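Local structure of proton-dependent oligopeptide transporter family protein (Xanthomonas campestris, 6EI3) at residues T362-M367 and I418-S423; L289-V294 and G491-R496. The protein probably carries small peptides across the membrane in company with protons, as a POT-family member of the major facilitator superfamily, captured here in an auto-inhibited state. All blocks are in the same frame, centred on the assembly; numbering follows the deposited sequence.

Contact 1: residues T362-M367 and I418-S423; sequences TSLRRM and IEFAYS. With 78M ((2S)-2,3-dihydroxypropyl(7Z)-pentadec-7-enoate), chain J.
A Met-aromatic and CH-pi cluster around Phe420 joins the first turn of helix 363-389 to the end part of helix 400-424. Leu364 lies over one face of the Phe420 ring. Its CD2 is 4.1 Å from the ring centroid and 21° off the ring normal, displaced toward the rim, with CZ of Phe420 as its nearest atom. Met367 SD comes in obliquely, 4.9 Å from the same centroid. Ser363 OG is also oblique to the ring and sits 3.1 Å from Phe420 CD1. With CG anti to the backbone N (chi1 162°), Phe420 sends its ring across to Ser363 and Leu364; Met367 SD is nearest its CB. The two helices are successive in the all-helical major facilitator fold and run antiparallel but tilted, at 149° between the short segments. The axes of these segments come no closer than 10.6 Å, a gap bridged by the aromatic side chain. Tyr497 meets the Phe420 ring edge-to-face, and Ile295 of helix 281-306 packs on it. Thr362 is the N-cap of helix 363-389, its OG1 accepting from Arg365 N at 3.2 Å. Leu364 CB and the extended Arg365 chain border a bound monoacylglycerol, with Arg365 CG 3.7 Å from C3 of 78M (chain J).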
ATOM      1  N   THR A 362       4.558  -4.808 -22.828  1.00 33.64           N
ATOM      2  CA  THR A 362       4.461  -5.996 -21.960  1.00 32.91           C
ATOM      3  C   THR A 362       4.290  -5.569 -20.516  1.00 34.99           C
ATOM      4  O   THR A 362       4.627  -4.438 -20.164  1.00 32.76           O
ATOM      5  CB  THR A 362       5.702  -6.915 -22.081  1.00 39.82           C
ATOM      6  OG1 THR A 362       6.836  -6.238 -21.539  1.00 39.92           O
ATOM      7  CG2 THR A 362       5.969  -7.416 -23.524  1.00 35.20           C
ATOM      8  N   SER A 363       3.780  -6.467 -19.678  1.00 31.83           N
ATOM      9  CA  SER A 363       3.552  -6.161 -18.275  1.00 30.95           C
ATOM     10  C   SER A 363       4.859  -5.731 -17.539  1.00 32.46           C
ATOM     11  O   SER A 363       4.840  -4.761 -16.795  1.00 29.84           O
ATOM     12  CB  SER A 363       2.832  -7.320 -17.586  1.00 34.59           C
ATOM     13  OG  SER A 363       3.674  -8.454 -17.557  1.00 54.92           O
ATOM     14  N   LEU A 364       5.997  -6.356 -17.858  1.00 30.23           N
ATOM     15  CA  LEU A 364       7.277  -6.009 -17.230  1.00 29.39           C
ATOM     16  C   LEU A 364       7.860  -4.688 -17.753  1.00 32.10           C
ATOM     17  O   LEU A 364       8.494  -3.966 -16.979  1.00 29.80           O
ATOM     18  CB  LEU A 364       8.282  -7.168 -17.326  1.00 29.96           C
ATOM     19  CG  LEU A 364       7.988  -8.374 -16.409  1.00 34.01           C
ATOM     20  CD1 LEU A 364       8.944  -9.506 -16.687  1.00 34.91           C
ATOM     21  CD2 LEU A 364       7.982  -7.984 -14.897  1.00 35.83           C
ATOM     22  N   ARG A 365       7.572  -4.333 -19.024  1.00 29.64           N
ATOM     23  CA  ARG A 365       7.977  -3.051 -19.617  1.00 30.00           C
ATOM     24  C   ARG A 365       7.166  -1.931 -18.996  1.00 32.24           C
ATOM     25  O   ARG A 365       7.714  -0.868 -18.714  1.00 31.81           O
ATOM     26  CB  ARG A 365       7.793  -3.033 -21.147  1.00 30.39           C
ATOM     27  CG  ARG A 365       9.037  -3.479 -21.905  1.00 34.36           C
ATOM     28  CD  ARG A 365       8.721  -3.703 -23.369  1.00 35.32           C
ATOM     29  NE  ARG A 365       9.936  -3.894 -24.163  1.00 39.03           N
ATOM     30  CZ  ARG A 365       9.947  -4.086 -25.475  1.00 45.56           C
ATOM     31  NH1 ARG A 365       8.811  -4.094 -26.162  1.00 39.61           N
ATOM     32  NH2 ARG A 365      11.094  -4.257 -26.114  1.00 38.43           N
ATOM     33  N   ARG A 366       5.863  -2.167 -18.781  1.00 28.43           N
ATOM     34  CA  ARG A 366       4.972  -1.194 -18.141  1.00 27.64           C
ATOM     35  C   ARG A 366       5.474  -0.933 -16.721  1.00 30.53           C
ATOM     36  O   ARG A 366       5.597   0.216 -16.319  1.00 30.53           O
ATOM     37  CB  ARG A 366       3.532  -1.727 -18.075  1.00 23.91           C
ATOM     38  CG  ARG A 366       2.796  -1.773 -19.419  1.00 29.87           C
ATOM     39  CD  ARG A 366       1.386  -2.340 -19.222  1.00 30.05           C
ATOM     40  NE  ARG A 366       0.851  -2.866 -20.469  1.00 46.86           N
ATOM     41  CZ  ARG A 366      -0.396  -3.299 -20.633  1.00 67.99           C
ATOM     42  NH1 ARG A 366      -1.254  -3.272 -19.620  1.00 61.98           N
ATOM     43  NH2 ARG A 366      -0.799  -3.751 -21.815  1.00 52.07           N
ATOM     44  N   MET A 367       5.807  -2.005 -15.982  1.00 26.76           N
ATOM     45  CA  MET A 367       6.258  -1.880 -14.605  1.00 25.22           C
ATOM     46  C   MET A 367       7.579  -1.113 -14.477  1.00 29.67           C
ATOM     47  O   MET A 367       7.644  -0.184 -13.674  1.00 27.55           O
ATOM     48  CB  MET A 367       6.306  -3.239 -13.927  1.00 26.69           C
ATOM     49  CG  MET A 367       4.906  -3.818 -13.665  1.00 28.71           C
ATOM     50  SD  MET A 367       4.996  -5.494 -13.008  1.00 32.22           S
ATOM     51  CE  MET A 367       5.344  -5.129 -11.268  1.00 29.15           C
ATOM     52  N   ILE A 418      -0.169  -6.514  -9.875  1.00 36.91           N
ATOM     53  CA  ILE A 418      -1.036  -7.532  -9.305  1.00 37.59           C
ATOM     54  C   ILE A 418      -1.615  -8.448 -10.403  1.00 38.67           C
ATOM     55  O   ILE A 418      -1.635  -9.671 -10.234  1.00 38.50           O
ATOM     56  CB  ILE A 418      -2.085  -6.845  -8.357  1.00 41.72           C
ATOM     57  CG1 ILE A 418      -2.782  -7.869  -7.447  1.00 42.77           C
ATOM     58  CG2 ILE A 418      -3.085  -5.938  -9.079  1.00 43.62           C
ATOM     59  CD1 ILE A 418      -1.808  -8.585  -6.458  1.00 44.39           C
ATOM     60  N   GLU A 419      -1.962  -7.882 -11.560  1.00 33.36           N
ATOM     61  CA  GLU A 419      -2.431  -8.653 -12.711  1.00 33.20           C
ATOM     62  C   GLU A 419      -1.278  -9.549 -13.234  1.00 34.58           C
ATOM     63  O   GLU A 419      -1.493 -10.723 -13.569  1.00 35.03           O
ATOM     64  CB  GLU A 419      -2.903  -7.692 -13.812  1.00 34.67           C
ATOM     65  CG  GLU A 419      -3.758  -8.353 -14.880  1.00 54.54           C
ATOM     66  CD  GLU A 419      -4.372  -7.428 -15.919  1.00 92.19           C
ATOM     67  OE1 GLU A 419      -4.551  -6.222 -15.626  1.00 93.25           O
ATOM     68  OE2 GLU A 419      -4.696  -7.918 -17.027  1.00 91.97           O
ATOM     69  N   PHE A 420      -0.052  -8.999 -13.274  1.00 28.85           N
ATOM     70  CA  PHE A 420       1.119  -9.757 -13.710  1.00 27.98           C
ATOM     71  C   PHE A 420       1.362 -10.920 -12.746  1.00 28.92           C
ATOM     72  O   PHE A 420       1.562 -12.045 -13.181  1.00 26.25           O
ATOM     73  CB  PHE A 420       2.367  -8.848 -13.787  1.00 29.73           C
ATOM     74  CG  PHE A 420       3.668  -9.616 -13.809  1.00 32.65           C
ATOM     75  CD1 PHE A 420       4.147 -10.168 -14.989  1.00 35.23           C
ATOM     76  CD2 PHE A 420       4.386  -9.831 -12.640  1.00 35.10           C
ATOM     77  CE1 PHE A 420       5.343 -10.887 -15.007  1.00 37.18           C
ATOM     78  CE2 PHE A 420       5.573 -10.570 -12.659  1.00 39.14           C
ATOM     79  CZ  PHE A 420       6.036 -11.100 -13.844  1.00 36.65           C
ATOM     80  N   ALA A 421       1.365 -10.650 -11.438  1.00 27.40           N
ATOM     81  CA  ALA A 421       1.640 -11.704 -10.463  1.00 29.34           C
ATOM     82  C   ALA A 421       0.590 -12.824 -10.511  1.00 37.85           C
ATOM     83  O   ALA A 421       0.960 -13.996 -10.472  1.00 38.19           O
ATOM     84  CB  ALA A 421       1.741 -11.116  -9.080  1.00 29.18           C
ATOM     85  N   TYR A 422      -0.697 -12.462 -10.705  1.00 37.00           N
ATOM     86  CA  TYR A 422      -1.789 -13.431 -10.812  1.00 38.37           C
ATOM     87  C   TYR A 422      -1.593 -14.365 -12.012  1.00 39.07           C
ATOM     88  O   TYR A 422      -1.769 -15.567 -11.866  1.00 39.10           O
ATOM     89  CB  TYR A 422      -3.150 -12.724 -10.900  1.00 41.33           C
ATOM     90  CG  TYR A 422      -3.688 -12.197  -9.582  1.00 46.86           C
ATOM     91  CD1 TYR A 422      -3.411 -12.847  -8.380  1.00 49.24           C
ATOM     92  CD2 TYR A 422      -4.546 -11.104  -9.547  1.00 48.92           C
ATOM     93  CE1 TYR A 422      -3.943 -12.397  -7.172  1.00 50.58           C
ATOM     94  CE2 TYR A 422      -5.067 -10.630  -8.341  1.00 50.74           C
ATOM     95  CZ  TYR A 422      -4.774 -11.291  -7.158  1.00 61.37           C
ATOM     96  OH  TYR A 422      -5.302 -10.844  -5.970  1.00 67.52           O
ATOM     97  N   SER A 423      -1.194 -13.810 -13.175  1.00 32.74           N
ATOM     98  CA  SER A 423      -0.944 -14.546 -14.413  1.00 32.96           C
ATOM     99  C   SER A 423       0.198 -15.561 -14.293  1.00 37.60           C
ATOM    100  O   SER A 423       0.214 -16.520 -15.045  1.00 40.37           O
ATOM    101  CB  SER A 423      -0.647 -13.569 -15.547  1.00 35.54           C
ATOM    102  OG  SER A 423       0.693 -13.103 -15.486  1.00 40.08           O
TER
HETATM  103  O21 78M J 609      12.180  -9.830 -23.911  1.00 94.87           O
HETATM  104  C20 78M J 609      12.024  -9.548 -22.528  1.00 92.50           C
HETATM  105  C18 78M J 609      12.512  -8.156 -22.199  1.00 90.44           C
HETATM  106  O19 78M J 609      13.878  -8.015 -22.604  1.00 93.12           O
HETATM  107  C17 78M J 609      12.363  -7.828 -20.732  1.00 86.01           C
HETATM  108  O2  78M J 609      12.847  -6.474 -20.556  1.00 83.17           O
HETATM  109  C1  78M J 609      12.130  -5.649 -19.783  1.00 78.59           C
HETATM  110  O1  78M J 609      11.062  -5.932 -19.306  1.00 78.04           O
HETATM  111  C2  78M J 609      12.835  -4.336 -19.587  1.00 74.06           C
HETATM  112  C3  78M J 609      11.898  -3.138 -19.629  1.00 67.86           C
HETATM  113  C4  78M J 609      12.586  -1.831 -19.961  1.00 66.08           C
HETATM  114  C5  78M J 609      11.601  -0.742 -20.343  1.00 67.63           C
HETATM  115  C6  78M J 609      12.218   0.645 -20.501  1.00 71.19           C
HETATM  116  C7  78M J 609      11.227   1.627 -21.058  1.00 73.27           C
HETATM  117  C8  78M J 609      11.223   2.953 -20.943  1.00 74.86           C
HETATM  118  C9  78M J 609      12.213   3.826 -20.218  1.00 75.23           C
HETATM  119  C10 78M J 609      11.691   4.342 -18.873  1.00 73.69           C
HETATM  120  C11 78M J 609      10.758   5.558 -18.944  1.00 73.62           C
HETATM  121  C12 78M J 609      11.434   6.921 -19.101  1.00 74.94           C
HETATM  122  C13 78M J 609      12.320   7.345 -17.935  1.00 74.74           C
HETATM  123  C15 78M J 609      14.269   8.752 -17.174  1.00 75.63           C
HETATM  124  C14 78M J 609      13.173   8.570 -18.197  1.00 75.80           C

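Contact 2: residues L289-V294 and G491-R496; sequences LLRVLV and GLYARR. With 78M ((2S)-2,3-dihydroxypropyl(7Z)-pentadec-7-enoate), chain O; 78M ((2S)-2,3-dihydroxypropyl(7Z)-pentadec-7-enoate), chain J; 78M ((2S)-2,3-dihydroxypropyl(7Z)-pentadec-7-enoate), chain C.
Tyr493 lays one face of its ring against Val294, whose CG1 is 3.7 Å from the centroid and 17° off the normal. This CH-pi contact joins two membrane helices of the major facilitator fold, 281-306 and 471-495, where a bound monoacylglycerol lies against both. The two side chains cross at about a right angle. Tyr493 has CG anti to the backbone N (chi1 -176°), which carries the hydroxyl across to the other helix. There OH comes within 3.5 Å of Arg291 O, and Arg291 CB lies beside it. The headgroup of 78M (chain O) puts O21 at the ring edge, in plane, where it shares a 2.7 Å hydrogen bond with Tyr493 OH. Val294 turns its other methyl to the same lipid, CG2 being 3.4 Å from its O2. Leu290 and Leu293 also line this lipid, and Trp268 of helix 248-270 packs on Leu290 and Arg291. The other flank of helix 471-495 meets two more lipids. The backbone at Gly491 passes close to the ester of 78M (chain C), with Gly491 C 3.1 Å from its O1. Arg495, bent at chi2, donates from NH1 to O19 of 78M (chain J) at 3.2 Å, with an N-H...O angle of 143°.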
ATOM      1  N   LEU A 289       5.978 -18.121  -7.209  1.00 42.14           N
ATOM      2  CA  LEU A 289       5.645 -17.187  -6.121  1.00 41.85           C
ATOM      3  C   LEU A 289       6.894 -16.470  -5.597  1.00 42.89           C
ATOM      4  O   LEU A 289       6.821 -15.280  -5.303  1.00 42.26           O
ATOM      5  CB  LEU A 289       4.955 -17.924  -4.952  1.00 43.30           C
ATOM      6  CG  LEU A 289       3.486 -17.612  -4.615  1.00 49.48           C
ATOM      7  CD1 LEU A 289       3.188 -16.108  -4.590  1.00 48.96           C
ATOM      8  CD2 LEU A 289       2.539 -18.360  -5.510  1.00 54.91           C
ATOM      9  N   LEU A 290       8.027 -17.186  -5.469  1.00 39.42           N
ATOM     10  CA  LEU A 290       9.284 -16.591  -5.005  1.00 39.69           C
ATOM     11  C   LEU A 290       9.887 -15.620  -6.020  1.00 43.61           C
ATOM     12  O   LEU A 290      10.451 -14.600  -5.628  1.00 42.75           O
ATOM     13  CB  LEU A 290      10.299 -17.634  -4.554  1.00 40.80           C
ATOM     14  CG  LEU A 290       9.913 -18.451  -3.323  1.00 45.59           C
ATOM     15  CD1 LEU A 290      10.867 -19.620  -3.137  1.00 46.49           C
ATOM     16  CD2 LEU A 290       9.816 -17.563  -2.041  1.00 47.13           C
ATOM     17  N   ARG A 291       9.730 -15.910  -7.317  1.00 40.47           N
ATOM     18  CA  ARG A 291      10.163 -15.004  -8.381  1.00 40.09           C
ATOM     19  C   ARG A 291       9.332 -13.722  -8.326  1.00 41.94           C
ATOM     20  O   ARG A 291       9.878 -12.639  -8.507  1.00 40.51           O
ATOM     21  CB  ARG A 291      10.030 -15.672  -9.751  1.00 39.14           C
ATOM     22  CG  ARG A 291      11.075 -16.737  -9.991  1.00 39.10           C
ATOM     23  CD  ARG A 291      11.096 -17.090 -11.457  1.00 49.34           C
ATOM     24  NE  ARG A 291      11.769 -18.362 -11.711  1.00 53.35           N
ATOM     25  CZ  ARG A 291      11.138 -19.513 -11.902  1.00 69.31           C
ATOM     26  NH1 ARG A 291       9.810 -19.567 -11.859  1.00 55.53           N
ATOM     27  NH2 ARG A 291      11.827 -20.619 -12.147  1.00 57.77           N
ATOM     28  N   VAL A 292       8.025 -13.847  -8.006  1.00 39.59           N
ATOM     29  CA  VAL A 292       7.073 -12.734  -7.839  1.00 38.38           C
ATOM     30  C   VAL A 292       7.488 -11.863  -6.658  1.00 41.48           C
ATOM     31  O   VAL A 292       7.443 -10.633  -6.756  1.00 41.59           O
ATOM     32  CB  VAL A 292       5.606 -13.244  -7.718  1.00 41.95           C
ATOM     33  CG1 VAL A 292       4.703 -12.242  -6.989  1.00 41.10           C
ATOM     34  CG2 VAL A 292       5.041 -13.584  -9.086  1.00 41.87           C
ATOM     35  N   LEU A 293       7.898 -12.499  -5.549  1.00 38.15           N
ATOM     36  CA  LEU A 293       8.358 -11.819  -4.343  1.00 37.82           C
ATOM     37  C   LEU A 293       9.547 -10.898  -4.666  1.00 40.66           C
ATOM     38  O   LEU A 293       9.602  -9.788  -4.128  1.00 40.54           O
ATOM     39  CB  LEU A 293       8.691 -12.834  -3.213  1.00 38.99           C
ATOM     40  CG  LEU A 293       9.242 -12.272  -1.871  1.00 44.63           C
ATOM     41  CD1 LEU A 293       8.228 -11.378  -1.154  1.00 43.72           C
ATOM     42  CD2 LEU A 293       9.684 -13.399  -0.942  1.00 50.02           C
ATOM     43  N   VAL A 294      10.457 -11.329  -5.580  1.00 35.67           N
ATOM     44  CA  VAL A 294      11.590 -10.502  -6.015  1.00 34.87           C
ATOM     45  C   VAL A 294      11.080  -9.284  -6.812  1.00 36.05           C
ATOM     46  O   VAL A 294      11.489  -8.159  -6.514  1.00 35.39           O
ATOM     47  CB  VAL A 294      12.692 -11.295  -6.760  1.00 39.56           C
ATOM     48  CG1 VAL A 294      13.811 -10.366  -7.233  1.00 39.48           C
ATOM     49  CG2 VAL A 294      13.267 -12.379  -5.856  1.00 40.55           C
ATOM     50  N   GLY A 491      14.413  -3.515 -14.145  1.00 31.20           N
ATOM     51  CA  GLY A 491      14.621  -3.765 -15.570  1.00 32.61           C
ATOM     52  C   GLY A 491      15.622  -4.856 -15.870  1.00 40.27           C
ATOM     53  O   GLY A 491      15.425  -5.633 -16.817  1.00 40.20           O
ATOM     54  N   LEU A 492      16.707  -4.920 -15.066  1.00 38.92           N
ATOM     55  CA  LEU A 492      17.744  -5.940 -15.251  1.00 41.17           C
ATOM     56  C   LEU A 492      17.221  -7.307 -14.822  1.00 42.45           C
ATOM     57  O   LEU A 492      17.504  -8.300 -15.484  1.00 42.40           O
ATOM     58  CB  LEU A 492      19.048  -5.566 -14.521  1.00 42.64           C
ATOM     59  CG  LEU A 492      19.799  -4.322 -15.061  1.00 48.60           C
ATOM     60  CD1 LEU A 492      20.770  -3.777 -14.020  1.00 49.00           C
ATOM     61  CD2 LEU A 492      20.550  -4.634 -16.353  1.00 53.20           C
ATOM     62  N   TYR A 493      16.406  -7.343 -13.754  1.00 37.46           N
ATOM     63  CA  TYR A 493      15.770  -8.574 -13.282  1.00 37.51           C
ATOM     64  C   TYR A 493      14.710  -9.045 -14.317  1.00 40.06           C
ATOM     65  O   TYR A 493      14.694 -10.218 -14.684  1.00 39.04           O
ATOM     66  CB  TYR A 493      15.137  -8.390 -11.884  1.00 37.41           C
ATOM     67  CG  TYR A 493      14.559  -9.683 -11.349  1.00 39.86           C
ATOM     68  CD1 TYR A 493      15.380 -10.652 -10.770  1.00 43.69           C
ATOM     69  CD2 TYR A 493      13.212  -9.992 -11.527  1.00 39.53           C
ATOM     70  CE1 TYR A 493      14.861 -11.873 -10.335  1.00 45.26           C
ATOM     71  CE2 TYR A 493      12.685 -11.210 -11.101  1.00 40.26           C
ATOM     72  CZ  TYR A 493      13.507 -12.135 -10.482  1.00 50.45           C
ATOM     73  OH  TYR A 493      12.966 -13.323 -10.059  1.00 54.63           O
ATOM     74  N   ALA A 494      13.866  -8.105 -14.791  1.00 36.61           N
ATOM     75  CA  ALA A 494      12.814  -8.314 -15.792  1.00 36.59           C
ATOM     76  C   ALA A 494      13.385  -8.881 -17.087  1.00 41.68           C
ATOM     77  O   ALA A 494      12.785  -9.784 -17.669  1.00 41.70           O
ATOM     78  CB  ALA A 494      12.074  -7.008 -16.066  1.00 35.97           C
ATOM     79  N   ARG A 495      14.583  -8.407 -17.495  1.00 39.14           N
ATOM     80  CA  ARG A 495      15.276  -8.874 -18.692  1.00 40.40           C
ATOM     81  C   ARG A 495      15.468 -10.406 -18.705  1.00 45.11           C
ATOM     82  O   ARG A 495      15.296 -11.028 -19.746  1.00 45.96           O
ATOM     83  CB  ARG A 495      16.623  -8.130 -18.859  1.00 44.01           C
ATOM     84  CG  ARG A 495      17.555  -8.646 -19.965  1.00 55.78           C
ATOM     85  CD  ARG A 495      17.040  -8.358 -21.371  1.00 73.29           C
ATOM     86  NE  ARG A 495      17.958  -8.832 -22.412  1.00 88.69           N
ATOM     87  CZ  ARG A 495      17.781  -8.629 -23.714  1.00105.63           C
ATOM     88  NH1 ARG A 495      16.721  -7.961 -24.153  1.00 96.16           N
ATOM     89  NH2 ARG A 495      18.666  -9.091 -24.588  1.00 92.54           N
ATOM     90  N   ARG A 496      15.802 -10.998 -17.554  1.00 41.62           N
ATOM     91  CA  ARG A 496      16.049 -12.432 -17.431  1.00 42.59           C
ATOM     92  C   ARG A 496      14.815 -13.223 -16.998  1.00 42.55           C
ATOM     93  O   ARG A 496      14.876 -14.448 -16.901  1.00 42.55           O
ATOM     94  CB  ARG A 496      17.247 -12.690 -16.495  1.00 47.83           C
ATOM     95  CG  ARG A 496      18.579 -12.213 -17.085  1.00 65.59           C
ATOM     96  CD  ARG A 496      19.698 -12.170 -16.060  1.00 81.77           C
ATOM     97  NE  ARG A 496      20.806 -11.321 -16.506  1.00 97.95           N
ATOM     98  CZ  ARG A 496      21.855 -11.747 -17.205  1.00116.75           C
ATOM     99  NH1 ARG A 496      21.963 -13.027 -17.544  1.00104.38           N
ATOM    100  NH2 ARG A 496      22.807 -10.898 -17.569  1.00105.30           N
TER
HETATM  101  O21 78M O 614      14.948 -15.116  -9.529  1.00 83.47           O
HETATM  102  C20 78M O 614      14.440 -15.744  -8.363  1.00 84.03           C
HETATM  103  C18 78M O 614      15.166 -15.271  -7.126  1.00 85.43           C
HETATM  104  O19 78M O 614      16.565 -15.541  -7.243  1.00 87.76           O
HETATM  105  C17 78M O 614      14.629 -15.901  -5.865  1.00 86.92           C
HETATM  106  O2  78M O 614      15.069 -15.053  -4.779  1.00 88.32           O
HETATM  107  C1  78M O 614      14.485 -15.205  -3.584  1.00 89.09           C
HETATM  108  O1  78M O 614      13.734 -16.106  -3.309  1.00 89.50           O
HETATM  109  C2  78M O 614      14.876 -14.103  -2.644  1.00 89.28           C
HETATM  110  C3  78M O 614      13.696 -13.253  -2.192  1.00 88.35           C
HETATM  111  C4  78M O 614      14.025 -11.768  -2.119  1.00 88.15           C
HETATM  112  C5  78M O 614      13.971 -11.168  -0.723  1.00 88.50           C
HETATM  113  C6  78M O 614      12.563 -10.830  -0.220  1.00 88.16           C
HETATM  114  C7  78M O 614      12.280  -9.363  -0.265  1.00 87.45           C
HETATM  115  C8  78M O 614      12.154  -8.548   0.768  1.00 86.93           C
HETATM  116  C9  78M O 614      11.875  -7.073   0.702  1.00 85.51           C
HETATM  117  C10 78M O 614      13.173  -6.265   0.604  1.00 86.00           C
HETATM  118  C11 78M O 614      13.167  -5.182  -0.460  1.00 84.24           C
HETATM  119  C12 78M O 614      14.545  -4.918  -1.057  1.00 83.89           C
HETATM  120  C13 78M O 614      14.578  -3.965  -2.244  1.00 81.29           C
HETATM  121  C15 78M O 614      14.870  -1.597  -3.037  1.00 77.48           C
HETATM  122  C14 78M O 614      14.523  -2.492  -1.881  1.00 78.32           C
HETATM  123  O21 78M J 609      12.180  -9.830 -23.911  1.00 94.87           O
HETATM  124  C20 78M J 609      12.024  -9.548 -22.528  1.00 92.50           C
HETATM  125  C18 78M J 609      12.512  -8.156 -22.199  1.00 90.44           C
HETATM  126  O19 78M J 609      13.878  -8.015 -22.604  1.00 93.12           O
HETATM  127  C17 78M J 609      12.363  -7.828 -20.732  1.00 86.01           C
HETATM  128  O2  78M J 609      12.847  -6.474 -20.556  1.00 83.17           O
HETATM  129  C1  78M J 609      12.130  -5.649 -19.783  1.00 78.59           C
HETATM  130  O1  78M J 609      11.062  -5.932 -19.306  1.00 78.04           O
HETATM  131  C2  78M J 609      12.835  -4.336 -19.587  1.00 74.06           C
HETATM  132  C3  78M J 609      11.898  -3.138 -19.629  1.00 67.86           C
HETATM  133  C4  78M J 609      12.586  -1.831 -19.961  1.00 66.08           C
HETATM  134  C5  78M J 609      11.601  -0.742 -20.343  1.00 67.63           C
HETATM  135  C6  78M J 609      12.218   0.645 -20.501  1.00 71.19           C
HETATM  136  C7  78M J 609      11.227   1.627 -21.058  1.00 73.27           C
HETATM  137  C8  78M J 609      11.223   2.953 -20.943  1.00 74.86           C
HETATM  138  C9  78M J 609      12.213   3.826 -20.218  1.00 75.23           C
HETATM  139  C10 78M J 609      11.691   4.342 -18.873  1.00 73.69           C
HETATM  140  C11 78M J 609      10.758   5.558 -18.944  1.00 73.62           C
HETATM  141  C12 78M J 609      11.434   6.921 -19.101  1.00 74.94           C
HETATM  142  C13 78M J 609      12.320   7.345 -17.935  1.00 74.74           C
HETATM  143  C15 78M J 609      14.269   8.752 -17.174  1.00 75.63           C
HETATM  144  C14 78M J 609      13.173   8.570 -18.197  1.00 75.80           C
HETATM  145  O21 78M C 602      14.439  -4.552 -23.740  1.00 98.34           O
HETATM  146  C20 78M C 602      15.120  -4.823 -22.521  1.00 97.54           C
HETATM  147  C18 78M C 602      15.797  -3.580 -21.991  1.00 96.85           C
HETATM  148  O19 78M C 602      16.782  -3.131 -22.927  1.00 99.14           O
HETATM  149  C17 78M C 602      16.441  -3.795 -20.641  1.00 95.67           C
HETATM  150  O2  78M C 602      16.925  -2.485 -20.259  1.00 93.58           O
HETATM  151  C1  78M C 602      17.061  -2.205 -18.956  1.00 88.61           C
HETATM  152  O1  78M C 602      16.800  -2.976 -18.071  1.00 88.48           O
HETATM  153  C2  78M C 602      17.595  -0.817 -18.753  1.00 83.99           C
HETATM  154  C3  78M C 602      17.013  -0.083 -17.552  1.00 77.84           C
HETATM  155  C4  78M C 602      15.561   0.337 -17.738  1.00 72.76           C
HETATM  156  C5  78M C 602      15.293   1.833 -17.635  1.00 68.93           C
HETATM  157  C6  78M C 602      15.451   2.414 -16.231  1.00 66.05           C
HETATM  158  C7  78M C 602      15.131   3.874 -16.159  1.00 65.60           C
HETATM  159  C8  78M C 602      15.974   4.885 -16.000  1.00 67.92           C
HETATM  160  C9  78M C 602      17.471   4.821 -15.884  1.00 71.48           C
HETATM  161  C10 78M C 602      17.964   5.011 -14.455  1.00 72.11           C
HETATM  162  C11 78M C 602      19.471   4.844 -14.292  1.00 73.32           C
HETATM  163  C12 78M C 602      19.980   4.982 -12.858  1.00 73.55           C
HETATM  164  C13 78M C 602      20.162   6.416 -12.363  1.00 72.12           C
HETATM  165  C15 78M C 602      20.513   7.947 -10.384  1.00 68.87           C
HETATM  166  C14 78M C 602      20.541   6.525 -10.895  1.00 70.27           C

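In the fold
Contact 1 is largely buried, whereas contact 2 lies at the surface of the same transporter. Their centres are about 11 Å apart. Each is built on one aromatic ring with an aliphatic methyl over a face, and neither has a hydrogen bond between its segments. The surroundings differ. Contact 1 adds a sulfur and packs mainly against protein, including helix 281-306, with a lipid at one border. Contact 2 uses that same helix as one of its own partners, and its side-chain hydrogen bonds go to lipid headgroups. The two sites meet directly: Ala421 CB packs on Val292 CG1 at 3.8 Å, and Leu364 lies beside Ala494. One lipid, 78M (chain J), touches both contacts.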